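Long-range contacts in T CELL surface glycoprotein CD4 (PDB 1CID), which probably serves as a T-cell co-receptor for class II MHC molecules, its membrane-proximal immunoglobulin-like domains 3 and 4 being the portion in this structure: residues 7-17 / 71-81; 107-117 / 169-177. All coordinates share one frame; numbering follows the deposited sequence.

Contact 1. Residues 7-17 / 71-81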
ATOM      1  N   LYS A   7       1.708  -0.989   4.401  1.00 18.00           N
ATOM      2  CA  LYS A   7       3.002  -0.419   4.678  1.00 17.49           C
ATOM      3  C   LYS A   7       3.035   0.776   5.596  1.00 19.59           C
ATOM      4  O   LYS A   7       2.080   1.558   5.748  1.00 22.15           O
ATOM      5  CB  LYS A   7       3.595   0.061   3.313  1.00 18.06           C
ATOM      6  CG  LYS A   7       3.582  -1.183   2.401  1.00 15.65           C
ATOM      7  CD  LYS A   7       4.896  -1.846   2.455  1.00 20.05           C
ATOM      8  CE  LYS A   7       4.966  -3.295   2.109  1.00 19.19           C
ATOM      9  NZ  LYS A   7       6.336  -3.656   2.649  1.00 25.05           N
ATOM     10  N   SER A   8       4.198   0.980   6.211  1.00 20.66           N
ATOM     11  CA  SER A   8       4.385   2.106   7.125  1.00 22.84           C
ATOM     12  C   SER A   8       5.082   3.092   6.140  1.00 22.99           C
ATOM     13  O   SER A   8       5.890   2.829   5.235  1.00 20.86           O
ATOM     14  CB  SER A   8       5.090   2.004   8.451  1.00 22.97           C
ATOM     15  OG  SER A   8       5.182   0.671   8.959  1.00 28.12           O
ATOM     16  N   GLU A   9       4.641   4.269   6.526  1.00 22.46           N
ATOM     17  CA  GLU A   9       5.155   5.316   5.711  1.00 23.22           C
ATOM     18  C   GLU A   9       6.632   5.287   5.620  1.00 24.09           C
ATOM     19  O   GLU A   9       7.284   5.057   6.630  1.00 27.88           O
ATOM     20  CB  GLU A   9       4.681   6.484   6.500  1.00 27.22           C
ATOM     21  CG  GLU A   9       4.619   7.587   5.460  1.00 33.57           C
ATOM     22  CD  GLU A   9       4.369   8.881   6.124  1.00 37.81           C
ATOM     23  OE1 GLU A   9       4.994   8.987   7.225  1.00 44.00           O
ATOM     24  OE2 GLU A   9       3.628   9.685   5.597  1.00 40.37           O
ATOM     25  N   GLY A  10       7.151   5.625   4.481  1.00 25.32           N
ATOM     26  CA  GLY A  10       8.578   5.711   4.189  1.00 22.17           C
ATOM     27  C   GLY A  10       8.972   4.328   3.699  1.00 23.58           C
ATOM     28  O   GLY A  10      10.152   4.150   3.280  1.00 26.40           O
ATOM     29  N   GLU A  11       8.111   3.331   3.686  1.00 23.88           N
ATOM     30  CA  GLU A  11       8.624   2.021   3.163  1.00 26.18           C
ATOM     31  C   GLU A  11       8.320   1.820   1.705  1.00 26.27           C
ATOM     32  O   GLU A  11       7.567   2.570   1.095  1.00 29.03           O
ATOM     33  CB  GLU A  11       7.914   1.125   4.166  1.00 30.21           C
ATOM     34  CG  GLU A  11       8.573   0.226   5.163  1.00 36.42           C
ATOM     35  CD  GLU A  11       7.737  -0.942   5.672  1.00 41.54           C
ATOM     36  OE1 GLU A  11       6.845  -0.477   6.448  1.00 44.43           O
ATOM     37  OE2 GLU A  11       7.760  -2.188   5.526  1.00 44.12           O
ATOM     38  N   SER A  12       8.692   0.843   0.946  1.00 26.29           N
ATOM     39  CA  SER A  12       8.467   0.481  -0.418  1.00 27.29           C
ATOM     40  C   SER A  12       7.325  -0.476  -0.552  1.00 27.74           C
ATOM     41  O   SER A  12       7.411  -1.444   0.185  1.00 29.26           O
ATOM     42  CB  SER A  12       9.709  -0.287  -0.955  1.00 30.23           C
ATOM     43  OG  SER A  12      10.631   0.820  -1.159  1.00 36.26           O
ATOM     44  N   ALA A  13       6.328  -0.432  -1.376  1.00 27.96           N
ATOM     45  CA  ALA A  13       5.280  -1.405  -1.602  1.00 27.52           C
ATOM     46  C   ALA A  13       5.757  -2.119  -2.853  1.00 28.44           C
ATOM     47  O   ALA A  13       6.133  -1.418  -3.782  1.00 29.04           O
ATOM     48  CB  ALA A  13       3.973  -0.740  -1.941  1.00 23.56           C
ATOM     49  N   GLU A  14       5.797  -3.399  -2.934  1.00 32.38           N
ATOM     50  CA  GLU A  14       6.193  -3.992  -4.231  1.00 36.68           C
ATOM     51  C   GLU A  14       5.137  -5.038  -4.581  1.00 35.90           C
ATOM     52  O   GLU A  14       5.036  -6.005  -3.771  1.00 36.94           O
ATOM     53  CB  GLU A  14       7.442  -4.837  -4.390  1.00 42.70           C
ATOM     54  CG  GLU A  14       8.558  -4.293  -3.457  1.00 56.87           C
ATOM     55  CD  GLU A  14       9.866  -4.802  -4.070  1.00 64.17           C
ATOM     56  OE1 GLU A  14      10.223  -4.279  -5.143  1.00 67.70           O
ATOM     57  OE2 GLU A  14      10.301  -5.718  -3.312  1.00 69.29           O
ATOM     58  N   PHE A  15       4.465  -4.867  -5.693  1.00 34.88           N
ATOM     59  CA  PHE A  15       3.445  -5.881  -6.104  1.00 34.39           C
ATOM     60  C   PHE A  15       4.103  -6.887  -7.029  1.00 35.49           C
ATOM     61  O   PHE A  15       5.090  -6.445  -7.622  1.00 37.27           O
ATOM     62  CB  PHE A  15       2.241  -5.151  -6.653  1.00 30.10           C
ATOM     63  CG  PHE A  15       1.600  -4.108  -5.798  1.00 24.98           C
ATOM     64  CD1 PHE A  15       2.040  -2.810  -5.789  1.00 23.21           C
ATOM     65  CD2 PHE A  15       0.548  -4.449  -4.952  1.00 24.79           C
ATOM     66  CE1 PHE A  15       1.484  -1.804  -5.015  1.00 21.19           C
ATOM     67  CE2 PHE A  15      -0.083  -3.514  -4.133  1.00 22.47           C
ATOM     68  CZ  PHE A  15       0.424  -2.177  -4.198  1.00 23.02           C
ATOM     69  N   SER A  16       3.745  -8.135  -7.158  1.00 38.58           N
ATOM     70  CA  SER A  16       4.475  -9.020  -8.129  1.00 41.86           C
ATOM     71  C   SER A  16       3.381  -9.671  -8.942  1.00 45.27           C
ATOM     72  O   SER A  16       2.390 -10.129  -8.296  1.00 47.83           O
ATOM     73  CB  SER A  16       5.460  -9.871  -7.399  1.00 41.85           C
ATOM     74  OG  SER A  16       6.251 -10.647  -8.262  1.00 46.40           O
ATOM     75  N   PHE A  17       3.421  -9.712 -10.262  1.00 48.09           N
ATOM     76  CA  PHE A  17       2.286 -10.287 -11.088  1.00 49.95           C
ATOM     77  C   PHE A  17       2.936 -11.385 -11.896  1.00 54.82           C
ATOM     78  O   PHE A  17       3.754 -11.150 -12.795  1.00 55.20           O
ATOM     79  CB  PHE A  17       1.711  -9.192 -11.827  1.00 45.26           C
ATOM     80  CG  PHE A  17       1.286  -7.934 -11.172  1.00 42.37           C
ATOM     81  CD1 PHE A  17       0.038  -7.870 -10.563  1.00 41.02           C
ATOM     82  CD2 PHE A  17       2.092  -6.796 -11.270  1.00 41.05           C
ATOM     83  CE1 PHE A  17      -0.428  -6.665 -10.023  1.00 38.66           C
ATOM     84  CE2 PHE A  17       1.660  -5.564 -10.790  1.00 40.21           C
ATOM     85  CZ  PHE A  17       0.391  -5.546 -10.173  1.00 40.40           C
ATOM     86  N   PRO A  71      10.121 -11.086 -13.543  1.00 53.25           N
ATOM     87  CA  PRO A  71       8.717 -11.008 -13.447  1.00 51.42           C
ATOM     88  C   PRO A  71       7.651 -10.013 -13.409  1.00 49.02           C
ATOM     89  O   PRO A  71       6.480 -10.484 -13.321  1.00 50.70           O
ATOM     90  CB  PRO A  71       8.469 -12.175 -12.383  1.00 51.66           C
ATOM     91  CG  PRO A  71       9.502 -11.675 -11.372  1.00 53.68           C
ATOM     92  CD  PRO A  71      10.648 -11.157 -12.211  1.00 53.04           C
ATOM     93  N   LEU A  72       7.948  -8.797 -13.707  1.00 46.11           N
ATOM     94  CA  LEU A  72       6.866  -7.839 -13.755  1.00 42.19           C
ATOM     95  C   LEU A  72       6.547  -7.616 -12.251  1.00 41.37           C
ATOM     96  O   LEU A  72       5.659  -8.280 -11.671  1.00 42.46           O
ATOM     97  CB  LEU A  72       5.562  -8.175 -14.534  1.00 39.42           C
ATOM     98  CG  LEU A  72       4.597  -6.989 -14.573  1.00 38.30           C
ATOM     99  CD1 LEU A  72       5.180  -5.863 -15.428  1.00 39.48           C
ATOM    100  CD2 LEU A  72       3.286  -7.180 -15.282  1.00 36.30           C
ATOM    101  N   THR A  73       7.311  -6.672 -11.761  1.00 36.98           N
ATOM    102  CA  THR A  73       6.984  -6.307 -10.389  1.00 35.34           C
ATOM    103  C   THR A  73       6.866  -4.804 -10.565  1.00 34.53           C
ATOM    104  O   THR A  73       7.642  -4.251 -11.347  1.00 33.41           O
ATOM    105  CB  THR A  73       8.046  -6.919  -9.469  1.00 37.64           C
ATOM    106  OG1 THR A  73       9.077  -5.896  -9.492  1.00 41.48           O
ATOM    107  CG2 THR A  73       8.621  -8.244  -9.946  1.00 40.55           C
ATOM    108  N   LEU A  74       5.901  -4.216  -9.921  1.00 34.54           N
ATOM    109  CA  LEU A  74       5.686  -2.768  -9.968  1.00 34.98           C
ATOM    110  C   LEU A  74       6.047  -2.395  -8.547  1.00 34.28           C
ATOM    111  O   LEU A  74       5.723  -3.083  -7.595  1.00 34.99           O
ATOM    112  CB  LEU A  74       4.301  -2.567 -10.471  1.00 37.59           C
ATOM    113  CG  LEU A  74       3.391  -1.424 -10.085  1.00 39.81           C
ATOM    114  CD1 LEU A  74       2.744  -1.812  -8.752  1.00 41.76           C
ATOM    115  CD2 LEU A  74       4.135  -0.088 -10.061  1.00 40.44           C
ATOM    116  N   GLN A  75       6.730  -1.311  -8.345  1.00 35.13           N
ATOM    117  CA  GLN A  75       7.138  -1.046  -6.910  1.00 35.25           C
ATOM    118  C   GLN A  75       6.806   0.357  -6.598  1.00 33.28           C
ATOM    119  O   GLN A  75       7.424   1.038  -7.419  1.00 34.23           O
ATOM    120  CB  GLN A  75       8.530  -1.596  -7.141  1.00 39.90           C
ATOM    121  CG  GLN A  75       9.884  -1.097  -6.885  1.00 47.63           C
ATOM    122  CD  GLN A  75       9.979  -0.578  -5.452  1.00 52.30           C
ATOM    123  OE1 GLN A  75       9.298   0.396  -5.103  1.00 55.79           O
ATOM    124  NE2 GLN A  75      10.778  -1.233  -4.615  1.00 52.31           N
ATOM    125  N   ILE A  76       5.975   0.817  -5.711  1.00 32.02           N
ATOM    126  CA  ILE A  76       5.793   2.292  -5.451  1.00 31.22           C
ATOM    127  C   ILE A  76       6.890   2.485  -4.426  1.00 34.75           C
ATOM    128  O   ILE A  76       6.917   1.655  -3.515  1.00 38.31           O
ATOM    129  CB  ILE A  76       4.348   2.752  -5.259  1.00 27.89           C
ATOM    130  CG1 ILE A  76       4.202   3.555  -3.957  1.00 28.28           C
ATOM    131  CG2 ILE A  76       3.176   1.721  -5.359  1.00 25.82           C
ATOM    132  CD1 ILE A  76       2.788   4.248  -3.886  1.00 31.15           C
ATOM    133  N   PRO A  77       7.851   3.402  -4.517  1.00 36.31           N
ATOM    134  CA  PRO A  77       9.022   3.374  -3.631  1.00 36.42           C
ATOM    135  C   PRO A  77       9.321   4.040  -2.310  1.00 37.01           C
ATOM    136  O   PRO A  77      10.380   3.698  -1.643  1.00 38.50           O
ATOM    137  CB  PRO A  77      10.114   3.687  -4.736  1.00 34.81           C
ATOM    138  CG  PRO A  77       9.473   4.660  -5.661  1.00 35.86           C
ATOM    139  CD  PRO A  77       7.957   4.429  -5.591  1.00 37.09           C
ATOM    140  N   GLN A  78       8.465   4.947  -1.878  1.00 33.90           N
ATOM    141  CA  GLN A  78       8.807   5.597  -0.559  1.00 32.63           C
ATOM    142  C   GLN A  78       7.411   6.125  -0.334  1.00 31.24           C
ATOM    143  O   GLN A  78       7.147   7.238  -0.666  1.00 33.49           O
ATOM    144  CB  GLN A  78      10.019   6.399  -0.624  1.00 38.76           C
ATOM    145  CG  GLN A  78      10.545   7.632  -0.071  1.00 51.17           C
ATOM    146  CD  GLN A  78      10.094   9.071  -0.072  1.00 59.49           C
ATOM    147  OE1 GLN A  78       9.754   9.851  -1.025  1.00 61.97           O
ATOM    148  NE2 GLN A  78      10.103   9.684   1.180  1.00 62.91           N
ATOM    149  N   VAL A  79       6.632   5.137   0.127  1.00 28.28           N
ATOM    150  CA  VAL A  79       5.222   5.253   0.470  1.00 24.11           C
ATOM    151  C   VAL A  79       4.832   6.414   1.337  1.00 23.43           C
ATOM    152  O   VAL A  79       5.634   6.990   2.074  1.00 21.59           O
ATOM    153  CB  VAL A  79       4.812   3.888   0.965  1.00 23.68           C
ATOM    154  CG1 VAL A  79       3.901   3.538   2.122  1.00 24.23           C
ATOM    155  CG2 VAL A  79       4.080   3.608  -0.338  1.00 24.08           C
ATOM    156  N   SER A  80       3.559   6.794   1.173  1.00 24.53           N
ATOM    157  CA  SER A  80       3.075   7.972   1.994  1.00 26.49           C
ATOM    158  C   SER A  80       1.566   7.859   2.080  1.00 28.06           C
ATOM    159  O   SER A  80       0.991   7.215   1.233  1.00 28.13           O
ATOM    160  CB  SER A  80       3.693   9.251   1.546  1.00 27.84           C
ATOM    161  OG  SER A  80       2.985  10.385   2.055  1.00 33.50           O
ATOM    162  N   LEU A  81       0.870   8.287   3.111  1.00 31.02           N
ATOM    163  CA  LEU A  81      -0.555   8.198   3.314  1.00 32.84           C
ATOM    164  C   LEU A  81      -1.259   8.835   2.109  1.00 36.01           C
ATOM    165  O   LEU A  81      -2.419   8.464   1.832  1.00 39.40           O
ATOM    166  CB  LEU A  81      -1.128   8.918   4.542  1.00 26.66           C
ATOM    167  CG  LEU A  81      -0.737   8.375   5.898  1.00 24.42           C
ATOM    168  CD1 LEU A  81      -1.304   9.343   6.953  1.00 22.46           C
ATOM    169  CD2 LEU A  81      -1.144   6.929   6.116  1.00 22.88           C
TER
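The carbonyl oxygen of L74 serves two donors on the neighbouring strand: the N-H of F15, whose N lies 2.9 Å from L74 O with an N-H...O angle of 151°, and the weaker CA-H of E14. The same antiparallel pairing continues at A13 N to I76 O (3.0 Å) and at F17 N to L72 O, while the reciprocal bonds from I76 N and L74 N are weak. This pairing joins the B strand (13-16) to the E strand (73-76) of the V-like domain 3, and strand 65-66 (D) flanks E. Strand position puts F15 on the inner face with A13, L74 and I76; its CG swings to the backbone-N side (chi1 -54°), laying the ring alongside L74 and I76. I76 CG2 reaches the ring edge in its plane, 3.9 Å from F15 CE1, and V102 of strand 97-110 touches the ring too. L74 CB meets the F17 ring near its plane, at CE2.

Beyond the strands, S12 OG donates to P77 O from above the carbonyl plane (2.9 Å). V79 N reaches E11 O at 2.9 Å, and G10 N returns a bond to V79 O. The type II turn from S8 to E11 brings E11 OE1 to S8 N (3.0 Å). Backbone bonding thus fixes the register, apolar groups fill the inner face, E14 and Q75 lie on the other, and the K7-E11 salt bridge braces the turn.

Contact 2. Residues 107-117 / 169-177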
ATOM      1  N   MET A 107       0.020   3.254   7.011  1.00 22.58           N
ATOM      2  CA  MET A 107      -0.024   3.567   8.436  1.00 23.19           C
ATOM      3  C   MET A 107       1.026   4.613   8.805  1.00 23.96           C
ATOM      4  O   MET A 107       2.162   4.468   8.315  1.00 24.39           O
ATOM      5  CB  MET A 107       0.366   2.352   9.279  1.00 24.26           C
ATOM      6  CG  MET A 107       0.196   2.502  10.761  1.00 22.98           C
ATOM      7  SD  MET A 107       0.225   1.025  11.751  1.00 21.14           S
ATOM      8  CE  MET A 107      -1.265   0.124  11.623  1.00 19.64           C
ATOM      9  N   LYS A 108       0.578   5.500   9.648  1.00 24.27           N
ATOM     10  CA  LYS A 108       1.503   6.551  10.156  1.00 27.57           C
ATOM     11  C   LYS A 108       1.373   6.761  11.688  1.00 27.23           C
ATOM     12  O   LYS A 108       0.323   7.281  12.152  1.00 25.83           O
ATOM     13  CB  LYS A 108       1.330   7.912   9.500  1.00 33.09           C
ATOM     14  CG  LYS A 108       2.436   8.992   9.923  1.00 35.83           C
ATOM     15  CD  LYS A 108       2.137  10.420   9.635  1.00 39.85           C
ATOM     16  CE  LYS A 108       3.071  11.508  10.063  1.00 44.37           C
ATOM     17  NZ  LYS A 108       4.525  11.525   9.630  1.00 48.82           N
ATOM     18  N   VAL A 109       2.435   6.380  12.414  1.00 28.45           N
ATOM     19  CA  VAL A 109       2.479   6.483  13.878  1.00 30.08           C
ATOM     20  C   VAL A 109       3.351   7.710  14.226  1.00 32.01           C
ATOM     21  O   VAL A 109       4.479   7.639  13.735  1.00 34.06           O
ATOM     22  CB  VAL A 109       3.106   5.357  14.704  1.00 27.65           C
ATOM     23  CG1 VAL A 109       2.884   5.403  16.233  1.00 28.31           C
ATOM     24  CG2 VAL A 109       2.652   3.973  14.306  1.00 27.04           C
ATOM     25  N   THR A 110       2.789   8.598  15.006  1.00 34.43           N
ATOM     26  CA  THR A 110       3.439   9.764  15.520  1.00 37.41           C
ATOM     27  C   THR A 110       3.020  10.101  16.961  1.00 39.05           C
ATOM     28  O   THR A 110       1.986   9.787  17.497  1.00 37.53           O
ATOM     29  CB  THR A 110       3.247  11.068  14.663  1.00 37.82           C
ATOM     30  OG1 THR A 110       1.840  11.420  14.747  1.00 38.47           O
ATOM     31  CG2 THR A 110       3.790  10.916  13.242  1.00 39.59           C
ATOM     32  N   GLN A 111       3.936  10.789  17.577  1.00 43.15           N
ATOM     33  CA  GLN A 111       4.027  11.417  18.881  1.00 46.73           C
ATOM     34  C   GLN A 111       4.166  12.918  18.533  1.00 50.13           C
ATOM     35  O   GLN A 111       5.276  13.459  18.308  1.00 51.98           O
ATOM     36  CB  GLN A 111       5.240  10.996  19.676  1.00 45.75           C
ATOM     37  CG  GLN A 111       5.152  11.519  21.092  1.00 46.81           C
ATOM     38  CD  GLN A 111       6.151  10.981  22.061  1.00 48.58           C
ATOM     39  OE1 GLN A 111       7.167  10.288  22.039  1.00 50.79           O
ATOM     40  NE2 GLN A 111       5.812  11.368  23.288  1.00 53.09           N
ATOM     41  N   PRO A 112       3.015  13.573  18.434  1.00 51.73           N
ATOM     42  CA  PRO A 112       2.940  14.984  18.030  1.00 53.02           C
ATOM     43  C   PRO A 112       3.345  16.067  19.019  1.00 55.23           C
ATOM     44  O   PRO A 112       3.653  17.254  18.727  1.00 57.27           O
ATOM     45  CB  PRO A 112       1.471  15.067  17.570  1.00 52.94           C
ATOM     46  CG  PRO A 112       0.758  13.773  17.793  1.00 52.50           C
ATOM     47  CD  PRO A 112       1.690  12.965  18.682  1.00 51.70           C
ATOM     48  N   ASP A 113       3.324  15.751  20.279  1.00 56.57           N
ATOM     49  CA  ASP A 113       3.675  16.594  21.454  1.00 57.89           C
ATOM     50  C   ASP A 113       3.882  15.534  22.493  1.00 58.87           C
ATOM     51  O   ASP A 113       4.273  14.465  21.937  1.00 59.94           O
ATOM     52  CB  ASP A 113       2.549  17.585  21.590  1.00 60.71           C
ATOM     53  CG  ASP A 113       1.124  17.039  21.732  1.00 64.21           C
ATOM     54  OD1 ASP A 113       0.923  16.024  22.491  1.00 63.68           O
ATOM     55  OD2 ASP A 113       0.232  17.663  21.067  1.00 64.72           O
ATOM     56  N   SER A 114       3.656  15.606  23.786  1.00 60.52           N
ATOM     57  CA  SER A 114       3.873  14.312  24.532  1.00 62.55           C
ATOM     58  C   SER A 114       2.646  13.936  25.373  1.00 63.66           C
ATOM     59  O   SER A 114       2.669  13.214  26.378  1.00 65.09           O
ATOM     60  CB  SER A 114       5.126  14.166  25.332  1.00 62.82           C
ATOM     61  OG  SER A 114       5.269  15.255  26.221  1.00 64.94           O
ATOM     62  N   ASN A 115       1.571  14.492  24.865  1.00 64.08           N
ATOM     63  CA  ASN A 115       0.225  14.266  25.379  1.00 63.32           C
ATOM     64  C   ASN A 115      -0.330  13.389  24.229  1.00 59.01           C
ATOM     65  O   ASN A 115      -1.227  12.586  24.537  1.00 60.08           O
ATOM     66  CB  ASN A 115      -0.643  15.490  25.649  1.00 69.84           C
ATOM     67  CG  ASN A 115      -0.930  15.858  27.116  1.00 72.71           C
ATOM     68  OD1 ASN A 115      -0.182  15.404  28.026  1.00 72.64           O
ATOM     69  ND2 ASN A 115      -1.984  16.688  27.306  1.00 72.18           N
ATOM     70  N   THR A 116       0.305  13.647  23.074  1.00 52.39           N
ATOM     71  CA  THR A 116      -0.230  12.848  21.982  1.00 48.52           C
ATOM     72  C   THR A 116       0.654  11.756  21.462  1.00 46.50           C
ATOM     73  O   THR A 116       1.864  11.978  21.433  1.00 47.60           O
ATOM     74  CB  THR A 116      -0.552  13.952  20.899  1.00 48.47           C
ATOM     75  OG1 THR A 116      -1.212  14.975  21.704  1.00 49.32           O
ATOM     76  CG2 THR A 116      -1.466  13.436  19.784  1.00 51.58           C
ATOM     77  N   LEU A 117       0.060  10.652  21.064  1.00 41.43           N
ATOM     78  CA  LEU A 117       0.575   9.453  20.413  1.00 37.93           C
ATOM     79  C   LEU A 117      -0.562   9.189  19.356  1.00 35.63           C
ATOM     80  O   LEU A 117      -1.643   9.108  19.940  1.00 35.73           O
ATOM     81  CB  LEU A 117       0.752   8.093  21.077  1.00 34.93           C
ATOM     82  CG  LEU A 117       1.346   6.985  20.224  1.00 35.21           C
ATOM     83  CD1 LEU A 117       2.823   7.221  19.881  1.00 34.10           C
ATOM     84  CD2 LEU A 117       1.324   5.668  20.978  1.00 34.02           C
ATOM     85  N   VAL A 169      -4.142  -9.874  11.862  1.00 38.28           N
ATOM     86  CA  VAL A 169      -3.429  -8.593  12.008  1.00 35.96           C
ATOM     87  C   VAL A 169      -2.782  -8.451  10.620  1.00 33.21           C
ATOM     88  O   VAL A 169      -2.015  -9.376  10.368  1.00 31.85           O
ATOM     89  CB  VAL A 169      -2.594  -8.476  13.283  1.00 35.83           C
ATOM     90  CG1 VAL A 169      -1.425  -7.550  13.164  1.00 34.41           C
ATOM     91  CG2 VAL A 169      -3.366  -7.984  14.517  1.00 34.16           C
ATOM     92  N   LYS A 170      -3.214  -7.362  10.027  1.00 29.33           N
ATOM     93  CA  LYS A 170      -2.703  -7.077   8.704  1.00 24.92           C
ATOM     94  C   LYS A 170      -1.359  -6.490   8.777  1.00 23.20           C
ATOM     95  O   LYS A 170      -0.491  -6.670   7.920  1.00 25.83           O
ATOM     96  CB  LYS A 170      -3.706  -6.128   8.099  1.00 26.33           C
ATOM     97  CG  LYS A 170      -5.103  -6.741   8.038  1.00 32.65           C
ATOM     98  CD  LYS A 170      -5.177  -8.005   7.164  1.00 37.97           C
ATOM     99  CE  LYS A 170      -6.594  -8.451   6.840  1.00 42.53           C
ATOM    100  NZ  LYS A 170      -6.707  -9.858   6.301  1.00 43.69           N
ATOM    101  N   MET A 171      -1.123  -5.664   9.768  1.00 22.56           N
ATOM    102  CA  MET A 171       0.203  -4.995   9.969  1.00 20.63           C
ATOM    103  C   MET A 171       0.294  -4.282  11.330  1.00 20.60           C
ATOM    104  O   MET A 171      -0.783  -4.171  11.952  1.00 19.26           O
ATOM    105  CB  MET A 171       0.592  -3.986   8.925  1.00 19.13           C
ATOM    106  CG  MET A 171      -0.499  -2.952   8.822  1.00 14.94           C
ATOM    107  SD  MET A 171       0.408  -1.498   8.124  1.00 20.39           S
ATOM    108  CE  MET A 171      -1.139  -0.632   7.910  1.00 15.94           C
ATOM    109  N   ASP A 172       1.541  -3.898  11.565  1.00 21.06           N
ATOM    110  CA  ASP A 172       1.920  -3.172  12.784  1.00 22.53           C
ATOM    111  C   ASP A 172       3.109  -2.233  12.541  1.00 20.75           C
ATOM    112  O   ASP A 172       3.878  -2.379  11.634  1.00 22.84           O
ATOM    113  CB  ASP A 172       2.339  -4.040  13.948  1.00 25.27           C
ATOM    114  CG  ASP A 172       3.650  -4.773  13.815  1.00 27.81           C
ATOM    115  OD1 ASP A 172       3.777  -5.950  13.345  1.00 33.15           O
ATOM    116  OD2 ASP A 172       4.610  -4.117  14.284  1.00 29.02           O
ATOM    117  N   SER A 173       3.315  -1.338  13.433  1.00 20.59           N
ATOM    118  CA  SER A 173       4.395  -0.378  13.411  1.00 22.96           C
ATOM    119  C   SER A 173       4.702   0.113  14.840  1.00 24.83           C
ATOM    120  O   SER A 173       3.722   0.334  15.613  1.00 25.78           O
ATOM    121  CB  SER A 173       3.703   0.644  12.540  1.00 25.86           C
ATOM    122  OG  SER A 173       4.730   1.473  12.044  1.00 32.71           O
ATOM    123  N   LYS A 174       5.979   0.250  15.231  1.00 23.44           N
ATOM    124  CA  LYS A 174       6.454   0.682  16.491  1.00 22.46           C
ATOM    125  C   LYS A 174       7.141   2.055  16.386  1.00 23.53           C
ATOM    126  O   LYS A 174       7.784   2.460  15.433  1.00 22.15           O
ATOM    127  CB  LYS A 174       7.640  -0.030  17.103  1.00 26.55           C
ATOM    128  CG  LYS A 174       7.839  -1.508  16.848  1.00 29.00           C
ATOM    129  CD  LYS A 174       6.954  -2.304  17.763  1.00 28.75           C
ATOM    130  CE  LYS A 174       7.419  -3.743  17.709  1.00 32.07           C
ATOM    131  NZ  LYS A 174       8.797  -3.738  18.278  1.00 39.42           N
ATOM    132  N   ILE A 175       6.998   2.629  17.543  1.00 26.06           N
ATOM    133  CA  ILE A 175       7.487   3.899  18.015  1.00 25.56           C
ATOM    134  C   ILE A 175       7.877   3.811  19.521  1.00 26.88           C
ATOM    135  O   ILE A 175       7.264   3.197  20.449  1.00 25.95           O
ATOM    136  CB  ILE A 175       6.368   4.929  17.712  1.00 24.07           C
ATOM    137  CG1 ILE A 175       7.086   6.302  17.937  1.00 24.77           C
ATOM    138  CG2 ILE A 175       5.066   4.707  18.511  1.00 21.79           C
ATOM    139  CD1 ILE A 175       6.146   7.460  17.471  1.00 25.62           C
ATOM    140  N   GLN A 176       9.025   4.474  19.690  1.00 25.45           N
ATOM    141  CA  GLN A 176       9.625   4.690  21.007  1.00 26.11           C
ATOM    142  C   GLN A 176       9.102   6.109  21.351  1.00 27.05           C
ATOM    143  O   GLN A 176       9.342   7.178  20.685  1.00 26.09           O
ATOM    144  CB  GLN A 176      11.123   4.540  21.093  1.00 27.35           C
ATOM    145  CG  GLN A 176      11.764   5.453  22.095  1.00 28.94           C
ATOM    146  CD  GLN A 176      13.194   5.431  22.446  1.00 29.26           C
ATOM    147  OE1 GLN A 176      14.056   6.066  21.872  1.00 32.14           O
ATOM    148  NE2 GLN A 176      13.449   4.688  23.521  1.00 33.76           N
ATOM    149  N   VAL A 177       8.367   6.130  22.454  1.00 27.61           N
ATOM    150  CA  VAL A 177       7.842   7.421  22.989  1.00 26.48           C
ATOM    151  C   VAL A 177       8.864   7.803  24.073  1.00 25.31           C
ATOM    152  O   VAL A 177       8.613   9.023  23.996  1.00 26.91           O
ATOM    153  CB  VAL A 177       6.422   7.254  23.534  1.00 27.45           C
ATOM    154  CG1 VAL A 177       5.822   8.575  23.963  1.00 23.77           C
ATOM    155  CG2 VAL A 177       5.497   6.523  22.570  1.00 25.22           C
ATOM    156  OXT VAL A 177      10.175   7.903  24.259  1.00 20.00           O
TER
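M107 reaches across to the 169-177 strand with its whole side chain. Its CB meets the methyl of M171, 3.6 Å from CE, and the two side chains run past one another head to tail. CG, anti to the backbone N (chi1 -173°), carries the chain onward to SD, which rests 3.6 Å from S173 CB. A bend at chi3 (-76°) then turns the terminal CE back to M171, leaving the two methyls, M107 CE and M171 CE, 3.8 Å apart. M107 also touches C119, which is disulfide-bonded to C161.

The two strands are the A and G strands of the immunoglobulin-like domain 4. They belong to different sheets of the sandwich; the axes of 107-110 and 169-176 come within 7.5 Å, at 16° to parallel, so side chains rather than backbone bonds bring them together. Further along, V109 sets CG2 against S173 CB (3.9 Å) and CG1 against I175 CG2. L117, from the B strand, is wedged in beside them: its CD1 meets I175 CG2 at 3.6 Å and V177 CG2 at 3.9 Å, while W159 of strand 158-165 touches both L117 and V177. The other branch of I175 extends to the backbone, with CD1 4.0 Å from Q111 N.

How the contacts relate
Contact 1 belongs to domain 3 and contact 2 to domain 4, yet the two touch although their centres are about 21 Å apart. The connection is the long strand 97-110, which ends domain 3 as its G strand and opens domain 4 as its A strand without a break. Strand 4-8 runs parallel beside it: K7 O to M107 N (3.0 Å) and E9 N to M107 O (3.1 Å) are probable hydrogen bonds at the junction. There S8 OG also bonds to S173 OG, and L81 CD1 packs on K108 CB at 3.9 Å. Residues of both contacts therefore line the interdomain boundary, an arrangement consistent with a closely joined pair of domains.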